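Local coordinates for BDI_3064 protein (Parabacteroides distasonis ATCC 8503, PDB 5Z06) that hydrolyses linear beta-1,2-glucan and beta-1,2-glucooligosaccharides of four or more units, releasing sophorose from the non-reducing end in the manner of an exo-acting glycoside hydrolase, at residues D362-A367 with W448-A453; Y435-D440 with Q452-N457; H547-T550 with N555-E558; A618-T623 with E676-N681. One frame throughout, in Å; residues are numbered along the deposited sequence.

Interaction 1: residues D362-A367 with W448-A453; sequences DKFHGA and WSPDQA
His365 and Trp448 form a T-shaped (edge-to-face) aromatic pair at the tip of a type I' beta turn that runs from Phe364 to Ala367. The evidence for the T is the 74° between the ring planes, with the imidazole centroid 4.8 Å from that of the indole six-membered ring. It is the CD2 edge of His365 that looks down on the indole, His365 CD2 lying 3.6 Å from Trp448 CZ3, while ND1 is hydrogen-bonded to Glu431, which with the stack on Trp434 probably fixes the ring's rotation. The turn is closed by paired backbone bonds between Phe364 and Ala367, and Gly366 takes its last positive-phi position.

Apolar contacts supply the rest. Phe364 brings CB to the rim of the indole, in its plane, 3.8 Å from Trp448 CE3, and its ring continues past to reach Pro450, where Phe364 CE1 lies 3.9 Å from Pro450 CD. Pro450 N lies over the indole face opposite to His365.

Polar groups order the second loop from within. Ser449 OG accepts from the backbone N atoms of Asp451 and Gln452, an ST turn combined with an ST motif, and Gln452 NE2 donates to Asp451 OD1 over 2.8 Å, on the syn side of the carboxylate but tilted well out of its plane.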
loop_
_atom_site.group_PDB
_atom_site.type_symbol
_atom_site.label_atom_id
_atom_site.label_comp_id
_atom_site.label_asym_id
_atom_site.label_seq_id
_atom_site.Cartn_x
_atom_site.Cartn_y
_atom_site.Cartn_z
ATOM N N ASP A 362 -14.950 -18.643 6.446
ATOM C CA ASP A 362 -16.045 -18.920 5.490
ATOM C C ASP A 362 -15.489 -19.461 4.178
ATOM O O ASP A 362 -14.491 -18.937 3.641
ATOM C CB ASP A 362 -16.845 -17.655 5.126
ATOM C CG ASP A 362 -17.603 -17.061 6.290
ATOM O OD1 ASP A 362 -17.885 -17.807 7.268
ATOM O OD2 ASP A 362 -17.914 -15.843 6.198
ATOM N N LYS A 363 -16.132 -20.511 3.683
ATOM C CA LYS A 363 -15.860 -21.042 2.366
ATOM C C LYS A 363 -17.080 -20.819 1.502
ATOM O O LYS A 363 -18.203 -20.699 1.996
ATOM C CB LYS A 363 -15.565 -22.542 2.402
ATOM C CG LYS A 363 -14.462 -22.949 3.349
ATOM C CD LYS A 363 -13.219 -22.099 3.167
ATOM C CE LYS A 363 -12.075 -22.682 3.953
ATOM N NZ LYS A 363 -12.445 -22.793 5.388
ATOM N N PHE A 364 -16.824 -20.764 0.203
ATOM C CA PHE A 364 -17.848 -20.525 -0.807
ATOM C C PHE A 364 -17.540 -21.513 -1.898
ATOM O O PHE A 364 -16.700 -21.265 -2.768
ATOM C CB PHE A 364 -17.780 -19.070 -1.252
ATOM C CG PHE A 364 -17.938 -18.116 -0.112
ATOM C CD1 PHE A 364 -19.212 -17.847 0.422
ATOM C CD2 PHE A 364 -16.805 -17.544 0.497
ATOM C CE1 PHE A 364 -19.350 -16.988 1.497
ATOM C CE2 PHE A 364 -16.942 -16.691 1.579
ATOM C CZ PHE A 364 -18.209 -16.409 2.083
ATOM N N HIS A 365 -18.169 -22.682 -1.767
ATOM C CA HIS A 365 -17.768 -23.880 -2.488
ATOM C C HIS A 365 -16.242 -24.124 -2.359
ATOM O O HIS A 365 -15.490 -24.318 -3.335
ATOM C CB HIS A 365 -18.315 -23.821 -3.922
ATOM C CG HIS A 365 -19.795 -24.019 -3.964
ATOM N ND1 HIS A 365 -20.372 -25.268 -3.945
ATOM C CD2 HIS A 365 -20.812 -23.134 -3.888
ATOM C CE1 HIS A 365 -21.685 -25.143 -3.937
ATOM N NE2 HIS A 365 -21.979 -23.858 -3.892
ATOM N N GLY A 366 -15.798 -24.058 -1.112
ATOM C CA GLY A 366 -14.395 -24.297 -0.783
ATOM C C GLY A 366 -13.436 -23.160 -1.075
ATOM O O GLY A 366 -12.309 -23.150 -0.542
ATOM N N ALA A 367 -13.863 -22.198 -1.894
ATOM C CA ALA A 367 -13.060 -21.021 -2.170
ATOM C C ALA A 367 -13.208 -20.067 -1.020
ATOM O O ALA A 367 -14.137 -20.178 -0.210
ATOM C CB ALA A 367 -13.498 -20.357 -3.473
ATOM N N TRP A 448 -18.499 -15.842 -6.634
ATOM C CA TRP A 448 -19.799 -16.449 -6.358
ATOM C C TRP A 448 -20.262 -15.992 -5.005
ATOM O O TRP A 448 -19.533 -16.142 -4.034
ATOM C CB TRP A 448 -19.758 -17.983 -6.383
ATOM C CG TRP A 448 -21.094 -18.564 -6.005
ATOM C CD1 TRP A 448 -22.177 -18.655 -6.799
ATOM C CD2 TRP A 448 -21.484 -19.111 -4.737
ATOM N NE1 TRP A 448 -23.228 -19.218 -6.123
ATOM C CE2 TRP A 448 -22.838 -19.512 -4.856
ATOM C CE3 TRP A 448 -20.829 -19.287 -3.512
ATOM C CZ2 TRP A 448 -23.550 -20.100 -3.813
ATOM C CZ3 TRP A 448 -21.539 -19.871 -2.450
ATOM C CH2 TRP A 448 -22.893 -20.278 -2.618
ATOM N N SER A 449 -21.477 -15.451 -4.949
ATOM C CA SER A 449 -22.056 -14.927 -3.706
ATOM C C SER A 449 -23.027 -15.943 -3.100
ATOM O O SER A 449 -23.840 -16.480 -3.822
ATOM C CB SER A 449 -22.796 -13.625 -3.977
ATOM O OG SER A 449 -23.673 -13.320 -2.912
ATOM N N PRO A 450 -22.948 -16.195 -1.774
ATOM C CA PRO A 450 -23.873 -17.136 -1.142
ATOM C C PRO A 450 -25.328 -16.732 -1.277
ATOM O O PRO A 450 -26.178 -17.611 -1.287
ATOM C CB PRO A 450 -23.463 -17.101 0.339
ATOM C CG PRO A 450 -22.917 -15.741 0.517
ATOM C CD PRO A 450 -22.129 -15.514 -0.753
ATOM N N ASP A 451 -25.612 -15.430 -1.359
ATOM C CA ASP A 451 -26.993 -14.960 -1.437
ATOM C C ASP A 451 -27.384 -14.325 -2.772
ATOM O O ASP A 451 -28.574 -14.189 -3.050
ATOM C CB ASP A 451 -27.328 -14.026 -0.264
ATOM C CG ASP A 451 -26.468 -12.761 -0.209
ATOM O OD1 ASP A 451 -25.550 -12.554 -1.042
ATOM O OD2 ASP A 451 -26.728 -11.968 0.713
ATOM N N GLN A 452 -26.390 -13.915 -3.561
ATOM C CA GLN A 452 -26.607 -13.268 -4.843
ATOM C C GLN A 452 -26.005 -14.065 -5.989
ATOM O O GLN A 452 -25.957 -13.577 -7.109
ATOM C CB GLN A 452 -26.018 -11.861 -4.813
ATOM C CG GLN A 452 -26.623 -10.973 -3.740
ATOM C CD GLN A 452 -25.683 -9.871 -3.309
ATOM O OE1 GLN A 452 -25.555 -8.853 -4.002
ATOM N NE2 GLN A 452 -25.011 -10.063 -2.171
ATOM N N ALA A 453 -25.542 -15.289 -5.717
ATOM C CA ALA A 453 -25.104 -16.199 -6.758
ATOM C C ALA A 453 -24.104 -15.508 -7.697
ATOM O O ALA A 453 -23.126 -14.921 -7.204
ATOM C CB ALA A 453 -26.314 -16.773 -7.502
#

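Interaction 2: residues Y435-D440 with Q452-N457; sequences YKQFKD and QAWVIN
Gln437 extends straight over the indole of Trp454 because its CG is anti to the backbone N (chi1 174°) and the chain stays extended beyond CG; Trp454 keeps its CG beside its own backbone N (chi1 -50°), which leaves the indole face turned to the glutamine. The two side chains run past each other in opposite directions. Gln437 CG sits 3.5 Å from the centroid of the five-membered ring, practically on the ring normal, a CH-pi contact. Further out the amide lies flat on the indole, its plane only 12° from that of the ring, and Gln437 CD comes within 3.3 Å of Trp454 CG. Nearer the backbone, Gln437 CB rests on the same face at its centre.

Tyr435 meets the other end of the indole. The edge of Trp454 points toward the phenol face in an offset edge-to-face pair, centroids 6.0 Å apart, and Tyr435 CD2 is 4.1 Å from Trp454 CZ3. An alanine in place of Trp454 would probably leave the methylenes and amide of Gln437 without a surface to lie on and open a gap beside Tyr435.

Residues 452-455 form a type II' turn. The contact joins two loops flanking the short strand 447-448, in the part of the chain that runs from helix 414-428 to helix 467-475; Trp448 of that strand touches both Tyr435 and Trp454.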
loop_
_atom_site.group_PDB
_atom_site.type_symbol
_atom_site.label_atom_id
_atom_site.label_comp_id
_atom_site.label_asym_id
_atom_site.label_seq_id
_atom_site.Cartn_x
_atom_site.Cartn_y
_atom_site.Cartn_z
ATOM N N TYR A 435 -17.080 -22.827 -9.877
ATOM C CA TYR A 435 -16.930 -21.476 -10.422
ATOM C C TYR A 435 -17.020 -21.376 -11.954
ATOM O O TYR A 435 -16.862 -20.293 -12.522
ATOM C CB TYR A 435 -15.662 -20.824 -9.852
ATOM C CG TYR A 435 -15.904 -20.436 -8.439
ATOM C CD1 TYR A 435 -15.838 -21.375 -7.417
ATOM C CD2 TYR A 435 -16.279 -19.139 -8.114
ATOM C CE1 TYR A 435 -16.112 -21.013 -6.105
ATOM C CE2 TYR A 435 -16.554 -18.774 -6.797
ATOM C CZ TYR A 435 -16.473 -19.716 -5.808
ATOM O OH TYR A 435 -16.742 -19.348 -4.525
ATOM N N LYS A 436 -17.253 -22.504 -12.616
ATOM C CA LYS A 436 -17.695 -22.512 -14.001
ATOM C C LYS A 436 -19.088 -21.923 -14.190
ATOM O O LYS A 436 -19.393 -21.439 -15.277
ATOM C CB LYS A 436 -17.675 -23.931 -14.564
ATOM C CG LYS A 436 -16.274 -24.475 -14.797
ATOM C CD LYS A 436 -16.275 -25.928 -15.217
ATOM C CE LYS A 436 -16.951 -26.100 -16.563
ATOM N NZ LYS A 436 -16.943 -27.521 -16.965
ATOM N N GLN A 437 -19.927 -21.990 -13.154
ATOM C CA GLN A 437 -21.293 -21.467 -13.166
ATOM C C GLN A 437 -22.217 -22.383 -13.945
ATOM O O GLN A 437 -23.274 -22.728 -13.452
ATOM C CB GLN A 437 -21.409 -20.013 -13.678
ATOM C CG GLN A 437 -22.862 -19.525 -13.822
ATOM C CD GLN A 437 -23.015 -18.027 -14.037
ATOM O OE1 GLN A 437 -22.038 -17.270 -14.170
ATOM N NE2 GLN A 437 -24.252 -17.590 -14.054
ATOM N N PHE A 438 -21.829 -22.728 -15.167
ATOM C CA PHE A 438 -22.537 -23.726 -15.974
ATOM C C PHE A 438 -21.612 -24.890 -16.214
ATOM O O PHE A 438 -20.405 -24.708 -16.329
ATOM C CB PHE A 438 -22.975 -23.138 -17.327
ATOM C CG PHE A 438 -23.593 -21.783 -17.211
ATOM C CD1 PHE A 438 -24.918 -21.642 -16.801
ATOM C CD2 PHE A 438 -22.853 -20.641 -17.472
ATOM C CE1 PHE A 438 -25.498 -20.399 -16.674
ATOM C CE2 PHE A 438 -23.437 -19.384 -17.346
ATOM C CZ PHE A 438 -24.763 -19.266 -16.946
ATOM N N LYS A 439 -22.199 -26.071 -16.347
ATOM C CA LYS A 439 -21.466 -27.304 -16.611
ATOM C C LYS A 439 -20.643 -27.176 -17.887
ATOM O O LYS A 439 -19.542 -27.669 -17.968
ATOM C CB LYS A 439 -22.427 -28.495 -16.764
ATOM C CG LYS A 439 -23.366 -28.774 -15.588
ATOM C CD LYS A 439 -22.621 -29.241 -14.339
ATOM C CE LYS A 439 -23.599 -29.642 -13.236
ATOM N NZ LYS A 439 -23.056 -30.737 -12.383
ATOM N N ASP A 440 -21.197 -26.512 -18.888
ATOM C CA ASP A 440 -20.545 -26.372 -20.183
ATOM C C ASP A 440 -19.915 -24.984 -20.365
ATOM O O ASP A 440 -19.607 -24.607 -21.491
ATOM C CB ASP A 440 -21.557 -26.671 -21.308
ATOM C CG ASP A 440 -22.686 -25.654 -21.374
ATOM O OD1 ASP A 440 -23.177 -25.232 -20.299
ATOM O OD2 ASP A 440 -23.086 -25.280 -22.501
ATOM N N GLN A 452 -26.390 -13.915 -3.561
ATOM C CA GLN A 452 -26.607 -13.268 -4.843
ATOM C C GLN A 452 -26.005 -14.065 -5.989
ATOM O O GLN A 452 -25.957 -13.577 -7.109
ATOM C CB GLN A 452 -26.018 -11.861 -4.813
ATOM C CG GLN A 452 -26.623 -10.973 -3.740
ATOM C CD GLN A 452 -25.683 -9.871 -3.309
ATOM O OE1 GLN A 452 -25.555 -8.853 -4.002
ATOM N NE2 GLN A 452 -25.011 -10.063 -2.171
ATOM N N ALA A 453 -25.542 -15.289 -5.717
ATOM C CA ALA A 453 -25.104 -16.199 -6.758
ATOM C C ALA A 453 -24.104 -15.508 -7.697
ATOM O O ALA A 453 -23.126 -14.921 -7.204
ATOM C CB ALA A 453 -26.314 -16.773 -7.502
ATOM N N TRP A 454 -24.377 -15.508 -9.008
ATOM C CA TRP A 454 -23.440 -15.056 -10.034
ATOM C C TRP A 454 -23.703 -13.621 -10.481
ATOM O O TRP A 454 -23.377 -13.268 -11.598
ATOM C CB TRP A 454 -23.500 -15.994 -11.235
ATOM C CG TRP A 454 -23.390 -17.410 -10.820
ATOM C CD1 TRP A 454 -24.413 -18.312 -10.649
ATOM C CD2 TRP A 454 -22.199 -18.082 -10.473
ATOM N NE1 TRP A 454 -23.912 -19.518 -10.233
ATOM C CE2 TRP A 454 -22.552 -19.405 -10.125
ATOM C CE3 TRP A 454 -20.852 -17.701 -10.426
ATOM C CZ2 TRP A 454 -21.614 -20.334 -9.730
ATOM C CZ3 TRP A 454 -19.913 -18.635 -10.047
ATOM C CH2 TRP A 454 -20.297 -19.938 -9.707
ATOM N N VAL A 455 -24.218 -12.786 -9.577
ATOM C CA VAL A 455 -24.562 -11.417 -9.916
ATOM C C VAL A 455 -23.379 -10.640 -10.511
ATOM O O VAL A 455 -23.580 -9.890 -11.470
ATOM C CB VAL A 455 -25.219 -10.665 -8.724
ATOM C CG1 VAL A 455 -24.231 -10.443 -7.578
ATOM C CG2 VAL A 455 -25.821 -9.346 -9.191
ATOM N N ILE A 456 -22.153 -10.820 -9.987
ATOM C CA ILE A 456 -21.030 -10.003 -10.495
ATOM C C ILE A 456 -20.651 -10.444 -11.885
ATOM O O ILE A 456 -20.394 -9.604 -12.742
ATOM C CB ILE A 456 -19.807 -9.972 -9.582
ATOM C CG1 ILE A 456 -20.211 -9.322 -8.253
ATOM C CG2 ILE A 456 -18.648 -9.204 -10.261
ATOM C CD1 ILE A 456 -19.110 -9.244 -7.207
ATOM N N ASN A 457 -20.616 -11.758 -12.099
ATOM C CA ASN A 457 -20.626 -12.336 -13.444
ATOM C C ASN A 457 -19.436 -11.927 -14.318
ATOM O O ASN A 457 -19.563 -11.608 -15.512
ATOM C CB ASN A 457 -21.963 -12.008 -14.146
ATOM C CG ASN A 457 -22.423 -13.123 -15.062
ATOM O OD1 ASN A 457 -22.580 -14.291 -14.642
ATOM N ND2 ASN A 457 -22.629 -12.782 -16.323
#

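Interaction 3: residues H547-T550 with N555-E558; sequences HKFT and NYFE
Thr550 and Asn555 face each other in a single beta bridge, their CA atoms 4.0 Å apart, where the chain folds back into helix 556-573. The first helical amide closes the reversal: Tyr556 N donates to Phe549 O over 3.0 Å, with an N-H...O angle of 167°.

Asn555, at the N-cap, serves both sides through its amide. OD1 accepts from Glu558 N at 3.1 Å, the capping bond. ND2, brought across by a CG anti to the backbone N (chi1 174°), donates nearly straight to Thr550 OG1 at 2.8 Å, and also to His547 O at 3.2 Å; that second bond arrives from above the carbonyl plane.

Two aromatic pairs flank this polar centre. His547 lies on Phe557 in an offset stack, centroids 3.8 Å apart and planes at 15°, with His547 CE1 over the middle of the phenyl ring. Phe549 and Tyr556 are also nearly parallel but slid apart, touching at their CD2 atoms, 3.6 Å from each other.

Chemically, one asparagine amide spends its donors on the loop and its acceptor on the helix start. The bonding pattern supports the modelled orientation of the amide, since exchanging OD1 and ND2 would set an oxygen against His547 O and an NH2 against Glu558 N.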
loop_
_atom_site.group_PDB
_atom_site.type_symbol
_atom_site.label_atom_id
_atom_site.label_comp_id
_atom_site.label_asym_id
_atom_site.label_seq_id
_atom_site.Cartn_x
_atom_site.Cartn_y
_atom_site.Cartn_z
ATOM N N HIS A 547 9.109 -19.950 -16.682
ATOM C CA HIS A 547 10.087 -20.716 -17.457
ATOM C C HIS A 547 9.538 -22.100 -17.802
ATOM O O HIS A 547 9.949 -22.684 -18.780
ATOM C CB HIS A 547 11.384 -20.993 -16.670
ATOM C CG HIS A 547 12.186 -19.779 -16.288
ATOM N ND1 HIS A 547 13.065 -19.166 -17.155
ATOM C CD2 HIS A 547 12.311 -19.120 -15.106
ATOM C CE1 HIS A 547 13.669 -18.162 -16.540
ATOM N NE2 HIS A 547 13.217 -18.102 -15.300
ATOM N N LYS A 548 8.670 -22.656 -16.965
ATOM C CA LYS A 548 8.276 -24.056 -17.077
ATOM C C LYS A 548 6.834 -24.192 -17.444
ATOM O O LYS A 548 6.221 -25.223 -17.183
ATOM C CB LYS A 548 8.553 -24.787 -15.770
ATOM C CG LYS A 548 10.029 -24.804 -15.401
ATOM C CD LYS A 548 10.174 -25.401 -14.019
ATOM C CE LYS A 548 11.621 -25.616 -13.614
ATOM N NZ LYS A 548 11.586 -26.287 -12.277
ATOM N N PHE A 549 6.282 -23.148 -18.047
ATOM C CA PHE A 549 4.989 -23.264 -18.630
ATOM C C PHE A 549 5.007 -22.601 -19.967
ATOM O O PHE A 549 5.363 -21.417 -20.098
ATOM C CB PHE A 549 3.880 -22.687 -17.786
ATOM C CG PHE A 549 2.557 -22.795 -18.456
ATOM C CD1 PHE A 549 2.047 -24.048 -18.780
ATOM C CD2 PHE A 549 1.847 -21.674 -18.812
ATOM C CE1 PHE A 549 0.837 -24.178 -19.441
ATOM C CE2 PHE A 549 0.637 -21.793 -19.470
ATOM C CZ PHE A 549 0.131 -23.047 -19.793
ATOM N N THR A 550 4.610 -23.406 -20.943
ATOM C CA THR A 550 4.544 -23.033 -22.321
ATOM C C THR A 550 3.248 -23.581 -22.834
ATOM O O THR A 550 3.006 -24.764 -22.728
ATOM C CB THR A 550 5.729 -23.667 -23.054
ATOM O OG1 THR A 550 6.912 -23.342 -22.336
ATOM C CG2 THR A 550 5.848 -23.159 -24.466
ATOM N N ASN A 555 6.103 -19.549 -24.557
ATOM C CA ASN A 555 6.628 -19.775 -23.226
ATOM C C ASN A 555 6.381 -18.491 -22.395
ATOM O O ASN A 555 6.595 -17.388 -22.902
ATOM C CB ASN A 555 8.098 -20.034 -23.309
ATOM C CG ASN A 555 8.721 -20.137 -21.952
ATOM O OD1 ASN A 555 9.333 -19.180 -21.457
ATOM N ND2 ASN A 555 8.518 -21.279 -21.306
ATOM N N TYR A 556 5.962 -18.630 -21.136
ATOM C CA TYR A 556 5.586 -17.453 -20.337
ATOM C C TYR A 556 6.732 -16.648 -19.730
ATOM O O TYR A 556 6.616 -15.441 -19.632
ATOM C CB TYR A 556 4.418 -17.743 -19.352
ATOM C CG TYR A 556 3.188 -17.718 -20.170
ATOM C CD1 TYR A 556 2.580 -16.520 -20.488
ATOM C CD2 TYR A 556 2.755 -18.859 -20.806
ATOM C CE1 TYR A 556 1.505 -16.466 -21.341
ATOM C CE2 TYR A 556 1.666 -18.829 -21.658
ATOM C CZ TYR A 556 1.051 -17.630 -21.936
ATOM O OH TYR A 556 -0.023 -17.592 -22.783
ATOM N N PHE A 557 7.848 -17.263 -19.383
ATOM C CA PHE A 557 8.971 -16.462 -18.959
ATOM C C PHE A 557 9.356 -15.524 -20.106
ATOM O O PHE A 557 9.600 -14.354 -19.878
ATOM C CB PHE A 557 10.198 -17.283 -18.599
ATOM C CG PHE A 557 11.363 -16.427 -18.217
ATOM C CD1 PHE A 557 11.419 -15.857 -16.943
ATOM C CD2 PHE A 557 12.348 -16.101 -19.142
ATOM C CE1 PHE A 557 12.468 -15.024 -16.594
ATOM C CE2 PHE A 557 13.404 -15.267 -18.792
ATOM C CZ PHE A 557 13.465 -14.731 -17.522
ATOM N N GLU A 558 9.474 -16.077 -21.311
ATOM C CA GLU A 558 9.847 -15.313 -22.492
ATOM C C GLU A 558 8.894 -14.155 -22.720
ATOM O O GLU A 558 9.320 -13.023 -22.943
ATOM C CB GLU A 558 9.843 -16.212 -23.731
ATOM C CG GLU A 558 10.146 -15.511 -25.054
ATOM C CD GLU A 558 9.610 -16.293 -26.232
ATOM O OE1 GLU A 558 10.337 -17.173 -26.732
ATOM O OE2 GLU A 558 8.444 -16.039 -26.651
#

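Interaction 4: residues A618-T623 with E676-N681; sequences ASFPYT and ENYRTN
Tyr678 presents one face of its phenol to Phe620, whose CD1 lies over it, 3.6 Å from Tyr678 CD2. Neither a stack nor a T results: the planes are inclined at 42° and the centroids are 5.3 Å apart. Relative to the Phe620 ring, Tyr678 CD2 is placed obliquely. Pro621 CA lies at a slant to the phenol and packs 3.8 Å from the methylene, Tyr678 CB, while the proline ring reaches on to the preceding residue of the helix, where Pro621 CG is 4.3 Å from Asn677 CB. Within the loop, Ser619 CA lies in plane at the edge of the Tyr622 ring. Tyr678 reaches the phenylalanine because its CG is anti to the backbone N (chi1 160°).

The contact packs the last turns of helix 665-680 against the connection between helices 614-617 and 624-636, within the glycoamylase-like family region. In that connection Ser619 O accepts from both Tyr622 N and Thr623 N, which come from opposite faces of its plane. Replacing Tyr678 by an alanine is likely to strip Phe620 of the ring it leans on and open a gap next to Pro621.

Asn677 directs its polar end elsewhere, ND2 donating to Leu542 O. On the helix itself, Thr680 OG1 donates to Glu676 OE2 at 2.6 Å, on the anti side of a carboxylate whose OE1 forms a salt bridge with Arg339.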
loop_
_atom_site.group_PDB
_atom_site.type_symbol
_atom_site.label_atom_id
_atom_site.label_comp_id
_atom_site.label_asym_id
_atom_site.label_seq_id
_atom_site.Cartn_x
_atom_site.Cartn_y
_atom_site.Cartn_z
ATOM N N ALA A 618 9.293 -6.550 -8.326
ATOM C CA ALA A 618 8.798 -7.915 -8.448
ATOM C C ALA A 618 9.037 -8.483 -9.850
ATOM O O ALA A 618 8.713 -9.633 -10.120
ATOM C CB ALA A 618 7.326 -7.983 -8.074
ATOM N N SER A 619 9.572 -7.656 -10.750
ATOM C CA SER A 619 9.997 -8.109 -12.054
ATOM C C SER A 619 11.408 -8.659 -12.063
ATOM O O SER A 619 11.871 -9.089 -13.106
ATOM C CB SER A 619 9.847 -6.989 -13.086
ATOM O OG SER A 619 8.480 -6.671 -13.237
ATOM N N PHE A 620 12.087 -8.652 -10.916
ATOM C CA PHE A 620 13.452 -9.154 -10.819
ATOM C C PHE A 620 13.829 -10.376 -11.670
ATOM O O PHE A 620 14.806 -10.311 -12.423
ATOM C CB PHE A 620 13.857 -9.410 -9.360
ATOM C CG PHE A 620 14.899 -8.480 -8.893
ATOM C CD1 PHE A 620 16.213 -8.701 -9.243
ATOM C CD2 PHE A 620 14.561 -7.316 -8.210
ATOM C CE1 PHE A 620 17.200 -7.808 -8.880
ATOM C CE2 PHE A 620 15.536 -6.419 -7.835
ATOM C CZ PHE A 620 16.852 -6.666 -8.172
ATOM N N PRO A 621 13.059 -11.471 -11.591
ATOM C CA PRO A 621 13.491 -12.683 -12.327
ATOM C C PRO A 621 13.520 -12.507 -13.822
ATOM O O PRO A 621 14.232 -13.217 -14.489
ATOM C CB PRO A 621 12.445 -13.727 -11.965
ATOM C CG PRO A 621 11.661 -13.162 -10.862
ATOM C CD PRO A 621 11.804 -11.680 -10.871
ATOM N N TYR A 622 12.711 -11.575 -14.320
ATOM C CA TYR A 622 12.641 -11.266 -15.715
ATOM C C TYR A 622 13.716 -10.305 -16.178
ATOM O O TYR A 622 14.321 -10.507 -17.212
ATOM C CB TYR A 622 11.311 -10.632 -16.016
ATOM C CG TYR A 622 10.139 -11.452 -15.602
ATOM C CD1 TYR A 622 9.829 -12.640 -16.263
ATOM C CD2 TYR A 622 9.310 -11.041 -14.569
ATOM C CE1 TYR A 622 8.740 -13.393 -15.888
ATOM C CE2 TYR A 622 8.203 -11.774 -14.216
ATOM C CZ TYR A 622 7.919 -12.955 -14.879
ATOM O OH TYR A 622 6.794 -13.698 -14.550
ATOM N N THR A 623 13.931 -9.236 -15.420
ATOM C CA THR A 623 14.785 -8.140 -15.865
ATOM C C THR A 623 15.660 -7.753 -14.681
ATOM O O THR A 623 15.498 -6.679 -14.108
ATOM C CB THR A 623 13.919 -6.955 -16.322
ATOM O OG1 THR A 623 13.011 -6.588 -15.266
ATOM C CG2 THR A 623 13.125 -7.326 -17.553
ATOM N N GLU A 676 13.325 -13.393 -4.519
ATOM C CA GLU A 676 13.770 -14.714 -4.121
ATOM C C GLU A 676 13.834 -15.675 -5.280
ATOM O O GLU A 676 14.760 -16.442 -5.352
ATOM C CB GLU A 676 12.888 -15.298 -3.016
ATOM C CG GLU A 676 13.500 -16.497 -2.300
ATOM C CD GLU A 676 14.881 -16.192 -1.756
ATOM O OE1 GLU A 676 15.057 -15.133 -1.121
ATOM O OE2 GLU A 676 15.803 -16.983 -2.014
ATOM N N ASN A 677 12.855 -15.630 -6.184
ATOM C CA ASN A 677 12.853 -16.507 -7.340
ATOM C C ASN A 677 14.013 -16.186 -8.244
ATOM O O ASN A 677 14.603 -17.089 -8.817
ATOM C CB ASN A 677 11.530 -16.431 -8.111
ATOM C CG ASN A 677 10.430 -17.238 -7.455
ATOM O OD1 ASN A 677 10.685 -18.244 -6.790
ATOM N ND2 ASN A 677 9.198 -16.817 -7.661
ATOM N N TYR A 678 14.351 -14.913 -8.361
ATOM C CA TYR A 678 15.546 -14.523 -9.103
ATOM C C TYR A 678 16.800 -15.071 -8.442
ATOM O O TYR A 678 17.714 -15.484 -9.123
ATOM C CB TYR A 678 15.656 -12.987 -9.251
ATOM C CG TYR A 678 17.044 -12.508 -9.565
ATOM C CD1 TYR A 678 17.609 -12.716 -10.816
ATOM C CD2 TYR A 678 17.790 -11.865 -8.609
ATOM C CE1 TYR A 678 18.884 -12.284 -11.100
ATOM C CE2 TYR A 678 19.067 -11.430 -8.872
ATOM C CZ TYR A 678 19.608 -11.627 -10.118
ATOM O OH TYR A 678 20.884 -11.153 -10.340
ATOM N N ARG A 679 16.841 -15.074 -7.124
ATOM C CA ARG A 679 18.073 -15.412 -6.413
ATOM C C ARG A 679 18.318 -16.893 -6.361
ATOM O O ARG A 679 19.441 -17.338 -6.562
ATOM C CB ARG A 679 18.047 -14.834 -5.017
ATOM C CG ARG A 679 18.136 -13.321 -4.976
ATOM C CD ARG A 679 18.087 -12.842 -3.552
ATOM N NE ARG A 679 19.423 -12.683 -2.988
ATOM C CZ ARG A 679 19.693 -12.150 -1.799
ATOM N NH1 ARG A 679 18.713 -11.764 -0.993
ATOM N NH2 ARG A 679 20.957 -12.012 -1.412
ATOM N N THR A 680 17.265 -17.644 -6.051
ATOM C CA THR A 680 17.366 -19.074 -5.800
ATOM C C THR A 680 16.323 -19.933 -6.493
ATOM O O THR A 680 16.393 -21.143 -6.382
ATOM C CB THR A 680 17.214 -19.339 -4.298
ATOM O OG1 THR A 680 15.947 -18.825 -3.857
ATOM C CG2 THR A 680 18.393 -18.699 -3.497
ATOM N N ASN A 681 15.362 -19.335 -7.192
ATOM C CA ASN A 681 14.197 -20.069 -7.696
ATOM C C ASN A 681 13.356 -20.735 -6.586
ATOM O O ASN A 681 12.592 -21.657 -6.883
ATOM C CB ASN A 681 14.596 -21.166 -8.717
ATOM C CG ASN A 681 15.218 -20.611 -9.990
ATOM O OD1 ASN A 681 14.935 -19.495 -10.423
ATOM N ND2 ASN A 681 16.038 -21.420 -10.612
#

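Interactions 1 and 2 form one continuous patch. Their centres are 10 Å apart, they share Gln452 and Ala453, and Tyr435 OH lies 2.6 Å from Phe364 O, a probable hydrogen bond. The indoles also meet, Trp448 CD1 being 3.4 Å from Trp454 CZ2. Interactions 3 and 4 make a second patch inside the glycoamylase-like range, centres 14 Å apart, where Phe557 CE1 packs 3.3 Å from Pro621 O and also against Tyr622. The patches are separate: interactions 2 and 3 come no closer than about 17 Å between nearest atoms. The calcium ion is bound by Glu12, Asn13, Thr49, Asn52 and Asp175, none of which belongs to the four contacts.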